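Local coordinates for protein 4-oxalocrotonate tautomerase (PDB 2X4K) that belongs to the tautomerase superfamily, small enzymes built on a beta-alpha-beta unit, and assembles from six copies of its chain, at residues Leu22-Glu25 against Val26-Val30. Residues are numbered along the deposited sequence; the frame is centred on the assembly and turned at random. Where two conformers were deposited one is given.
Sequences LVSE and VTDAV
Val-23 O takes two bonds from Thr-27. Thr-27 OG1 donates to Val-23 O at 2.7 Å, 21° off the carbonyl plane, while Thr-27 N reaches the same oxygen at 3.2 Å from above that plane. With OG1 beside its own backbone N (chi1 -62°), the threonine turns its hydroxyl back onto the preceding turn; its proton is used inside the helix, on a residue that is buried. Further i to i+4 bonds run from Val-26 N to Leu-22 O, Asp-28 N to Ser-24 O and Ala-29 N to Glu-25 O. On the more open flank, one water joins Ser-24 OG to Asp-28 OD2, to which it donates at 2.7 Å. The carboxylates of Glu-25 and Asp-28 stand with planes 62° apart, OE1 4.1 Å from OD2, and a second water lies near both oxygens. Their likely repulsion is probably eased by salt bridges of Asp-28 to Arg-38 and of Glu-25 to Lys-32 of a second subunit. All this belongs to helix 16-34, the crossover of the beta-alpha-beta unit between parallel strands 5-11 and 42-48. Leu-22 and Val-26 run alongside each other, one turn apart; their methyl contact is less certain, the valine having two conformers. The same face of the helix packs on the sheet, Leu-22 and Val-23 touching Ile-45 and Val-26 touching Val-6, while Ala-29 meets Glu-25 of the second subunit.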
loop_
_atom_site.group_PDB
_atom_site.type_symbol
_atom_site.label_atom_id
_atom_site.label_comp_id
_atom_site.label_asym_id
_atom_site.label_seq_id
_atom_site.Cartn_x
_atom_site.Cartn_y
_atom_site.Cartn_z
ATOM N N LEU A 22 -19.955 2.387 -1.847
ATOM C CA LEU A 22 -18.607 2.722 -2.288
ATOM C C LEU A 22 -17.983 1.555 -3.049
ATOM O O LEU A 22 -17.424 1.733 -4.134
ATOM C CB LEU A 22 -17.759 3.094 -1.072
ATOM C CG LEU A 22 -16.286 3.408 -1.294
ATOM C CD1 LEU A 22 -16.103 4.606 -2.207
ATOM C CD2 LEU A 22 -15.612 3.634 0.061
ATOM N N VAL A 23 -18.077 0.355 -2.487
ATOM C CA VAL A 23 -17.504 -0.816 -3.151
ATOM C C VAL A 23 -18.157 -1.051 -4.518
ATOM O O VAL A 23 -17.465 -1.307 -5.500
ATOM C CB VAL A 23 -17.595 -2.085 -2.261
ATOM C CG1 VAL A 23 -17.240 -3.340 -3.044
ATOM C CG2 VAL A 23 -16.682 -1.936 -1.060
ATOM N N SER A 24 -19.481 -0.954 -4.592
ATOM C CA SER A 24 -20.168 -1.187 -5.858
ATOM C C SER A 24 -19.866 -0.114 -6.898
ATOM O O SER A 24 -19.566 -0.430 -8.048
ATOM C CB SER A 24 -21.677 -1.285 -5.632
ATOM O OG SER A 24 -22.343 -1.690 -6.817
ATOM N N GLU A 25 -19.940 1.151 -6.495
ATOM C CA GLU A 25 -19.769 2.267 -7.434
ATOM C C GLU A 25 -18.317 2.419 -7.879
ATOM O O GLU A 25 -18.065 2.752 -9.038
ATOM C CB GLU A 25 -20.286 3.568 -6.835
ATOM C CG GLU A 25 -21.787 3.539 -6.533
ATOM C CD GLU A 25 -22.671 4.208 -7.574
ATOM O OE1 GLU A 25 -22.175 4.643 -8.635
ATOM O OE2 GLU A 25 -23.889 4.311 -7.311
ATOM N N VAL A 26 -17.348 2.197 -6.988
ATOM C CA VAL A 26 -15.942 2.225 -7.386
ATOM C C VAL A 26 -15.676 1.103 -8.394
ATOM O O VAL A 26 -14.934 1.279 -9.364
ATOM C CB VAL A 26 -15.005 2.117 -6.166
ATOM C CG1 VAL A 26 -13.593 1.731 -6.593
ATOM C CG2 VAL A 26 -14.997 3.431 -5.381
ATOM N N THR A 27 -16.278 -0.058 -8.159
ATOM C CA THR A 27 -16.137 -1.174 -9.097
ATOM C C THR A 27 -16.715 -0.805 -10.461
ATOM O O THR A 27 -16.073 -1.035 -11.480
ATOM C CB THR A 27 -16.777 -2.447 -8.522
ATOM O OG1 THR A 27 -16.092 -2.801 -7.321
ATOM C CG2 THR A 27 -16.674 -3.612 -9.481
ATOM N N ASP A 28 -17.899 -0.194 -10.474
ATOM C CA ASP A 28 -18.505 0.283 -11.716
ATOM C C ASP A 28 -17.553 1.215 -12.453
ATOM O O ASP A 28 -17.401 1.122 -13.671
ATOM C CB ASP A 28 -19.783 1.106 -11.455
ATOM C CG ASP A 28 -20.960 0.301 -10.922
ATOM O OD1 ASP A 28 -20.945 -0.946 -10.938
ATOM O OD2 ASP A 28 -21.942 0.962 -10.496
ATOM N N ALA A 29 -16.961 2.151 -11.719
ATOM C CA ALA A 29 -16.064 3.146 -12.298
ATOM C C ALA A 29 -14.847 2.510 -12.949
ATOM O O ALA A 29 -14.457 2.884 -14.056
ATOM C CB ALA A 29 -15.619 4.140 -11.230
ATOM N N VAL A 30 -14.223 1.568 -12.250
ATOM C CA VAL A 30 -13.050 0.879 -12.784
ATOM C C VAL A 30 -13.446 0.086 -14.031
ATOM O O VAL A 30 -12.780 0.148 -15.067
ATOM C CB VAL A 30 -12.425 -0.043 -11.723
ATOM C CG1 VAL A 30 -11.333 -0.916 -12.340
ATOM C CG2 VAL A 30 -11.866 0.793 -10.570
HETATM O O HOH W 1 -23.362 0.214 -8.304
HETATM O O HOH W 2 -21.903 3.664 -11.063
#